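Local coordinates for protein NAD nucleotidase (Haemophilus influenzae, PDB 3ZTV) that degrades NAD to adenosine and nicotinamide riboside in the periplasm, combining NAD pyrophosphatase and 5'-nucleotidase activities, with maximal activity on 5'-AMP, at residues Arg31-Gly36 / Ser238-Val243; Gly108-Leu113 / Ser133-Asn138. All coordinates share one frame; numbering follows the deposited sequence.

How the interactions relate
The two contacts lie on opposite sides of the centre of the chain, with their own centres 43 Å apart and their nearest atoms about 28 Å apart, so neither touches the other. In sequence they are nested: interaction 2 falls within the 201 residues that separate the segments of interaction 1. Their relation to the zinc site differs. In interaction 2 the side chain of Leu-112 lies about 9 Å from that of the zinc ligand Asp-70 and about 13 Å from a bound zinc ion, whereas interaction 1 sits away from the annotated sites. Interaction 1 pairs a hairpin with a helix end; interaction 2 packs a helix against a turn.

Interaction 1 of 2, residues Arg31-Gly36 / Ser238-Val243; sequences RINLNG and SLKLPV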
ATOM      1  N   ARG A  31     -28.746  -3.470 -29.726  1.00 11.24           N
ATOM      2  CA  ARG A  31     -30.192  -3.647 -29.760  1.00 13.17           C
ATOM      3  C   ARG A  31     -30.875  -2.854 -28.657  1.00 12.91           C
ATOM      4  O   ARG A  31     -30.416  -2.843 -27.510  1.00 14.53           O
ATOM      5  CB  ARG A  31     -30.546  -5.130 -29.654  1.00 15.62           C
ATOM      6  CG  ARG A  31     -29.962  -5.973 -30.770  1.00 18.51           C
ATOM      7  CD  ARG A  31     -30.500  -7.386 -30.724  1.00 23.48           C
ATOM      8  NE  ARG A  31     -29.755  -8.277 -31.604  1.00 24.42           N
ATOM      9  CZ  ARG A  31     -30.087  -9.544 -31.826  1.00 23.80           C
ATOM     10  NH1 ARG A  31     -31.155 -10.059 -31.236  1.00 26.92           N
ATOM     11  NH2 ARG A  31     -29.353 -10.289 -32.640  1.00 25.74           N
ATOM     12  N   ILE A  32     -31.960  -2.177 -29.022  1.00 11.33           N
ATOM     13  CA  ILE A  32     -32.746  -1.394 -28.081  1.00 12.19           C
ATOM     14  C   ILE A  32     -34.213  -1.790 -28.178  1.00 12.62           C
ATOM     15  O   ILE A  32     -34.637  -2.427 -29.146  1.00 14.90           O
ATOM     16  CB  ILE A  32     -32.635   0.122 -28.371  1.00 10.98           C
ATOM     17  CG1 ILE A  32     -33.104   0.441 -29.793  1.00 12.55           C
ATOM     18  CG2 ILE A  32     -31.198   0.612 -28.136  1.00 11.70           C
ATOM     19  CD1 ILE A  32     -33.084   1.918 -30.128  1.00 11.22           C
ATOM     20  N   ASN A  33     -34.985  -1.427 -27.161  1.00 12.13           N
ATOM     21  CA  ASN A  33     -36.429  -1.561 -27.234  1.00 14.07           C
ATOM     22  C   ASN A  33     -37.048  -0.215 -27.578  1.00 14.47           C
ATOM     23  O   ASN A  33     -37.109   0.687 -26.737  1.00 16.35           O
ATOM     24  CB  ASN A  33     -37.000  -2.109 -25.931  1.00 15.55           C
ATOM     25  CG  ASN A  33     -38.369  -2.734 -26.126  1.00 21.69           C
ATOM     26  OD1 ASN A  33     -39.386  -2.045 -26.092  1.00 24.24           O
ATOM     27  ND2 ASN A  33     -38.398  -4.044 -26.352  1.00 23.96           N
ATOM     28  N   LEU A  34     -37.503  -0.095 -28.821  1.00 14.35           N
ATOM     29  CA  LEU A  34     -38.003   1.161 -29.355  1.00 14.36           C
ATOM     30  C   LEU A  34     -39.461   0.990 -29.757  1.00 15.81           C
ATOM     31  O   LEU A  34     -39.799   0.103 -30.548  1.00 15.86           O
ATOM     32  CB  LEU A  34     -37.167   1.581 -30.566  1.00 12.47           C
ATOM     33  CG  LEU A  34     -37.472   2.908 -31.264  1.00 14.24           C
ATOM     34  CD1 LEU A  34     -37.375   4.060 -30.276  1.00 15.16           C
ATOM     35  CD2 LEU A  34     -36.527   3.122 -32.434  1.00 15.42           C
ATOM     36  N   ASN A  35     -40.324   1.834 -29.206  1.00 16.76           N
ATOM     37  CA  ASN A  35     -41.758   1.695 -29.432  1.00 16.59           C
ATOM     38  C   ASN A  35     -42.228   0.255 -29.211  1.00 18.08           C
ATOM     39  O   ASN A  35     -43.084  -0.241 -29.940  1.00 19.57           O
ATOM     40  CB  ASN A  35     -42.147   2.179 -30.834  1.00 18.80           C
ATOM     41  CG  ASN A  35     -41.897   3.665 -31.035  1.00 15.69           C
ATOM     42  OD1 ASN A  35     -41.802   4.145 -32.165  1.00 19.74           O
ATOM     43  ND2 ASN A  35     -41.780   4.401 -29.936  1.00 17.60           N
ATOM     44  N   GLY A  36     -41.653  -0.416 -28.218  1.00 17.45           N
ATOM     45  CA  GLY A  36     -42.109  -1.735 -27.809  1.00 19.14           C
ATOM     46  C   GLY A  36     -41.454  -2.936 -28.470  1.00 19.68           C
ATOM     47  O   GLY A  36     -41.661  -4.073 -28.036  1.00 20.45           O
ATOM     48  N   SER A 238     -35.679   3.206 -20.507  1.00  9.37           N
ATOM     49  CA  SER A 238     -36.893   2.948 -21.289  1.00  9.61           C
ATOM     50  C   SER A 238     -36.578   2.251 -22.613  1.00 10.52           C
ATOM     51  O   SER A 238     -37.443   1.589 -23.197  1.00 12.28           O
ATOM     52  CB  SER A 238     -37.670   4.245 -21.542  1.00 11.42           C
ATOM     53  OG  SER A 238     -37.094   5.022 -22.583  1.00 13.34           O
ATOM     54  N   LEU A 239     -35.343   2.400 -23.081  1.00 10.30           N
ATOM     55  CA  LEU A 239     -34.887   1.757 -24.308  1.00 10.32           C
ATOM     56  C   LEU A 239     -34.248   0.403 -24.027  1.00  9.00           C
ATOM     57  O   LEU A 239     -33.759  -0.271 -24.941  1.00 10.38           O
ATOM     58  CB  LEU A 239     -33.884   2.653 -25.029  1.00 10.28           C
ATOM     59  CG  LEU A 239     -34.379   3.986 -25.577  1.00 11.02           C
ATOM     60  CD1 LEU A 239     -33.218   4.788 -26.142  1.00 13.60           C
ATOM     61  CD2 LEU A 239     -35.449   3.747 -26.641  1.00 13.38           C
ATOM     62  N   LYS A 240     -34.251   0.003 -22.759  1.00 10.08           N
ATOM     63  CA  LYS A 240     -33.666  -1.268 -22.347  1.00 11.72           C
ATOM     64  C   LYS A 240     -32.168  -1.362 -22.668  1.00 11.59           C
ATOM     65  O   LYS A 240     -31.625  -2.442 -22.925  1.00 14.29           O
ATOM     66  CB  LYS A 240     -34.466  -2.447 -22.911  1.00 14.75           C
ATOM     67  CG  LYS A 240     -35.909  -2.453 -22.420  1.00 17.92           C
ATOM     68  CD  LYS A 240     -36.593  -3.793 -22.643  1.00 26.38           C
ATOM     69  CE  LYS A 240     -38.053  -3.732 -22.208  1.00 29.68           C
ATOM     70  NZ  LYS A 240     -38.745  -5.044 -22.352  1.00 34.14           N
ATOM     71  N   LEU A 241     -31.507  -0.209 -22.645  1.00 10.69           N
ATOM     72  CA  LEU A 241     -30.050  -0.163 -22.636  1.00  9.41           C
ATOM     73  C   LEU A 241     -29.537  -0.694 -21.292  1.00  9.24           C
ATOM     74  O   LEU A 241     -30.264  -0.678 -20.299  1.00 10.50           O
ATOM     75  CB  LEU A 241     -29.571   1.266 -22.894  1.00 10.33           C
ATOM     76  CG  LEU A 241     -29.792   1.738 -24.335  1.00  9.37           C
ATOM     77  CD1 LEU A 241     -29.757   3.257 -24.433  1.00 11.28           C
ATOM     78  CD2 LEU A 241     -28.798   1.093 -25.305  1.00 11.23           C
ATOM     79  N   PRO A 242     -28.285  -1.177 -21.258  1.00  9.42           N
ATOM     80  CA  PRO A 242     -27.776  -1.845 -20.052  1.00  9.97           C
ATOM     81  C   PRO A 242     -27.285  -0.868 -18.974  1.00  8.57           C
ATOM     82  O   PRO A 242     -26.099  -0.830 -18.592  1.00  9.38           O
ATOM     83  CB  PRO A 242     -26.639  -2.713 -20.597  1.00 10.85           C
ATOM     84  CG  PRO A 242     -26.146  -1.956 -21.779  1.00 10.19           C
ATOM     85  CD  PRO A 242     -27.372  -1.330 -22.404  1.00  9.22           C
ATOM     86  N   VAL A 243     -28.223  -0.084 -18.459  1.00  8.12           N
ATOM     87  CA  VAL A 243     -27.911   0.925 -17.456  1.00 10.10           C
ATOM     88  C   VAL A 243     -27.562   0.271 -16.125  1.00  9.60           C
ATOM     89  O   VAL A 243     -28.346  -0.513 -15.584  1.00 12.57           O
ATOM     90  CB  VAL A 243     -29.087   1.890 -17.266  1.00  8.78           C
ATOM     91  CG1 VAL A 243     -28.771   2.881 -16.154  1.00 10.46           C
ATOM     92  CG2 VAL A 243     -29.388   2.615 -18.567  1.00 10.59           C
TER
HETATM   93  O   HOH W   1     -32.039  -4.034 -25.418  1.00 21.37           O
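Lys-240 lays its aliphatic chain alongside Asn-33, the two side chains pointing the same way. CG of Lys-240 comes within 3.7 Å of CB of Asn-33, and the chain is extended beyond CG, carrying CD and CE past the amide. Asn-33 turns CG away from its own backbone N (chi1 -159°), which sets the amide beside the outer methylenes of the lysine. This pair covers one side of a backbone link. The N of Asn-33 donates to O of Leu-239 at 2.8 Å; the N-H...O angle of 175° is close to linear, but the donor stands above the carbonyl plane, 43° out of it. The return contact is weaker in kind, a CA-H...O approach of 3.5 Å from CA of Leu-239 to O of Asn-33. A water extends the polar seam, donating to O of Arg-31 and to O of Lys-240 and so joining two carbonyls that could not bond to each other.

The apolar side chains lie on the other side of this seam. Ile-32 brings its CG2 branch to CD2 of Leu-241 at 3.7 Å, and its CB rests 3.6 Å from O of Leu-239. CD1 of Leu-34 meets CD2 of Leu-239 more loosely, at 4.1 Å, the two leucines side by side. Leu-34 also packs on Ala-320 and Leu-324 of helix 314-325, and Leu-241 on Trp-265, which continues the apolar layer beyond the contact. Positive phi at Lys-240 marks the turn out of the helix, whose last turn receives two bonds back. The arrangement is thus a Schellman motif closing helix 234-238, docked by its exit residues on strand 28-34 of the two-stranded antiparallel hairpin 28-43.

Interaction 2 of 2, residues Gly108-Leu113 / Ser133-Asn138; sequences GNEGLL and SSILYN
Leu-136 fills the closely packed part of the contact, setting CD1 against the amide of Asn-109, 3.6 Å from CG. The two side chains cross obliquely. With CG opposite its carbonyl carbon (chi1 -59°), Leu-136 reaches toward the helix with both methyls: CD1 also meets CD2 of Leu-112 at 4.0 Å, while CD2 of Leu-136 lies 3.8 Å from O of Asn-109. Phe-105 and Val-174 also pack on Leu-136, in keeping with its burial.

The Asn-109 amide has polar partners of its own. OD1 accepts from N of Gly-171, and ND2 donates to a water at 3.0 Å, with a further weak bond to Asp-173. That same water accepts from N of Ile-135, giving the helix and the turn a shared partner. Ser-134 begins a type I beta turn ending at Tyr-137, and its OG accepts from N of Leu-136 at 3.1 Å and 162°, an ST turn inside the beta turn. Asp-173 is hydrogen-bonded to OG of Ser-134 as well. The turn lies between strands 128-130 and 143-148 and packs on residues 109-113 of helix 108-116 within the metallophosphoesterase region.

The other side of the contact is more open to solvent. Ile-135 lays CD1 over the helix backbone, 3.8 Å from N of Glu-110, but its side chain meets that of Leu-113 more loosely, at 4.1 Å between CD1 and the leucine CD2. Leu-113 is partly exposed and Ile-135 exposed. Farther along the turn segment, Tyr-137 and Asn-138 pack on Lys-191 of the second subunit.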
ATOM      1  N   GLY A 108       3.466  -3.946 -24.569  1.00  8.84           N
ATOM      2  CA  GLY A 108       4.671  -3.541 -23.869  1.00  8.96           C
ATOM      3  C   GLY A 108       4.912  -2.048 -23.871  1.00  7.61           C
ATOM      4  O   GLY A 108       4.094  -1.278 -24.376  1.00  8.04           O
ATOM      5  N   ASN A 109       6.034  -1.624 -23.302  1.00  7.43           N
ATOM      6  CA  ASN A 109       6.377  -0.212 -23.314  1.00  9.51           C
ATOM      7  C   ASN A 109       6.527   0.278 -24.745  1.00  8.78           C
ATOM      8  O   ASN A 109       6.222   1.427 -25.068  1.00  8.12           O
ATOM      9  CB  ASN A 109       7.680   0.036 -22.558  1.00  9.39           C
ATOM     10  CG  ASN A 109       7.562  -0.208 -21.061  1.00  8.49           C
ATOM     11  OD1 ASN A 109       6.518  -0.599 -20.548  1.00  8.35           O
ATOM     12  ND2 ASN A 109       8.664   0.016 -20.354  1.00  9.24           N
ATOM     13  N   GLU A 110       7.043  -0.612 -25.592  1.00 10.42           N
ATOM     14  CA  GLU A 110       7.245  -0.336 -27.005  1.00 12.53           C
ATOM     15  C   GLU A 110       5.927   0.044 -27.688  1.00  9.12           C
ATOM     16  O   GLU A 110       5.849   1.034 -28.418  1.00  9.81           O
ATOM     17  CB  GLU A 110       7.866  -1.563 -27.683  1.00 13.17           C
ATOM     18  CG  GLU A 110       9.276  -1.928 -27.195  1.00 18.48           C
ATOM     19  CD  GLU A 110       9.323  -2.561 -25.802  1.00 19.68           C
ATOM     20  OE1 GLU A 110       8.297  -3.085 -25.305  1.00 14.49           O
ATOM     21  OE2 GLU A 110      10.424  -2.548 -25.207  1.00 25.75           O
ATOM     22  N   GLY A 111       4.882  -0.733 -27.427  1.00  8.35           N
ATOM     23  CA  GLY A 111       3.580  -0.442 -27.995  1.00  8.68           C
ATOM     24  C   GLY A 111       2.996   0.863 -27.480  1.00  9.72           C
ATOM     25  O   GLY A 111       2.374   1.610 -28.233  1.00  9.83           O
ATOM     26  N   LEU A 112       3.188   1.160 -26.196  1.00  8.44           N
ATOM     27  CA  LEU A 112       2.660   2.408 -25.658  1.00  8.84           C
ATOM     28  C   LEU A 112       3.386   3.599 -26.270  1.00  8.43           C
ATOM     29  O   LEU A 112       2.775   4.612 -26.595  1.00  8.40           O
ATOM     30  CB  LEU A 112       2.745   2.439 -24.128  1.00  7.32           C
ATOM     31  CG  LEU A 112       2.182   3.704 -23.475  1.00  6.65           C
ATOM     32  CD1 LEU A 112       0.800   4.052 -24.029  1.00  7.75           C
ATOM     33  CD2 LEU A 112       2.146   3.546 -21.959  1.00  7.37           C
ATOM     34  N   LEU A 113       4.699   3.472 -26.443  1.00  9.93           N
ATOM     35  CA  LEU A 113       5.460   4.541 -27.062  1.00 10.51           C
ATOM     36  C   LEU A 113       4.912   4.881 -28.454  1.00 11.10           C
ATOM     37  O   LEU A 113       4.858   6.048 -28.836  1.00 11.77           O
ATOM     38  CB  LEU A 113       6.943   4.171 -27.129  1.00 11.39           C
ATOM     39  CG  LEU A 113       7.876   5.291 -27.587  1.00 14.54           C
ATOM     40  CD1 LEU A 113       7.830   6.466 -26.622  1.00 17.62           C
ATOM     41  CD2 LEU A 113       9.298   4.766 -27.737  1.00 15.59           C
ATOM     42  N   SER A 133      15.649   5.210 -17.046  1.00  8.39           N
ATOM     43  CA  SER A 133      16.127   4.534 -18.254  1.00 12.77           C
ATOM     44  C   SER A 133      14.983   4.013 -19.125  1.00 10.78           C
ATOM     45  O   SER A 133      15.205   3.587 -20.254  1.00 12.78           O
ATOM     46  CB  SER A 133      17.109   3.406 -17.904  1.00 13.87           C
ATOM     47  OG  SER A 133      18.419   3.907 -17.665  1.00 22.92           O
ATOM     48  N   SER A 134      13.758   4.056 -18.610  1.00  9.47           N
ATOM     49  CA  SER A 134      12.604   3.596 -19.369  1.00  7.88           C
ATOM     50  C   SER A 134      12.402   4.417 -20.638  1.00  8.33           C
ATOM     51  O   SER A 134      12.617   5.628 -20.655  1.00  8.01           O
ATOM     52  CB  SER A 134      11.345   3.690 -18.507  1.00  7.29           C
ATOM     53  OG  SER A 134      10.209   3.195 -19.207  1.00  7.45           O
ATOM     54  N   ILE A 135      11.961   3.758 -21.703  1.00  8.21           N
ATOM     55  CA  ILE A 135      11.621   4.479 -22.923  1.00  9.71           C
ATOM     56  C   ILE A 135      10.375   5.354 -22.721  1.00  8.89           C
ATOM     57  O   ILE A 135      10.080   6.230 -23.531  1.00  9.34           O
ATOM     58  CB  ILE A 135      11.445   3.530 -24.148  1.00  9.54           C
ATOM     59  CG1 ILE A 135      10.222   2.619 -24.001  1.00 10.81           C
ATOM     60  CG2 ILE A 135      12.723   2.711 -24.389  1.00 11.84           C
ATOM     61  CD1 ILE A 135      10.041   1.693 -25.203  1.00 11.31           C
ATOM     62  N   LEU A 136       9.674   5.138 -21.607  1.00  7.39           N
ATOM     63  CA  LEU A 136       8.486   5.933 -21.262  1.00  8.56           C
ATOM     64  C   LEU A 136       8.774   7.070 -20.280  1.00  8.51           C
ATOM     65  O   LEU A 136       7.854   7.777 -19.860  1.00  7.22           O
ATOM     66  CB  LEU A 136       7.382   5.036 -20.707  1.00  8.56           C
ATOM     67  CG  LEU A 136       6.930   3.931 -21.663  1.00  7.80           C
ATOM     68  CD1 LEU A 136       5.990   2.982 -20.956  1.00  8.29           C
ATOM     69  CD2 LEU A 136       6.281   4.511 -22.922  1.00  8.49           C
ATOM     70  N   TYR A 137      10.032   7.247 -19.894  1.00  8.56           N
ATOM     71  CA  TYR A 137      10.397   8.317 -18.974  1.00 10.11           C
ATOM     72  C   TYR A 137       9.952   9.670 -19.528  1.00 11.12           C
ATOM     73  O   TYR A 137      10.149   9.958 -20.704  1.00 12.84           O
ATOM     74  CB  TYR A 137      11.909   8.313 -18.744  1.00 10.12           C
ATOM     75  CG  TYR A 137      12.351   9.237 -17.633  1.00 12.50           C
ATOM     76  CD1 TYR A 137      11.932   9.029 -16.322  1.00 12.58           C
ATOM     77  CD2 TYR A 137      13.192  10.310 -17.888  1.00 15.74           C
ATOM     78  CE1 TYR A 137      12.338   9.870 -15.296  1.00 16.59           C
ATOM     79  CE2 TYR A 137      13.606  11.156 -16.864  1.00 19.07           C
ATOM     80  CZ  TYR A 137      13.172  10.929 -15.574  1.00 18.24           C
ATOM     81  OH  TYR A 137      13.579  11.764 -14.554  1.00 22.66           O
ATOM     82  N   ASN A 138       9.348  10.492 -18.674  1.00 14.08           N
ATOM     83  CA  ASN A 138       8.927  11.844 -19.051  1.00 15.82           C
ATOM     84  C   ASN A 138       7.902  11.925 -20.189  1.00 15.54           C
ATOM     85  O   ASN A 138       7.864  12.916 -20.920  1.00 20.86           O
ATOM     86  CB  ASN A 138      10.137  12.726 -19.401  1.00 21.85           C
ATOM     87  CG  ASN A 138      10.936  13.149 -18.180  1.00 24.06           C
ATOM     88  OD1 ASN A 138      12.140  13.398 -18.272  1.00 29.17           O
ATOM     89  ND2 ASN A 138      10.272  13.235 -17.033  1.00 23.50           N
TER
HETATM   90  O   HOH W   2      11.408   0.800 -21.276  1.00 11.18           O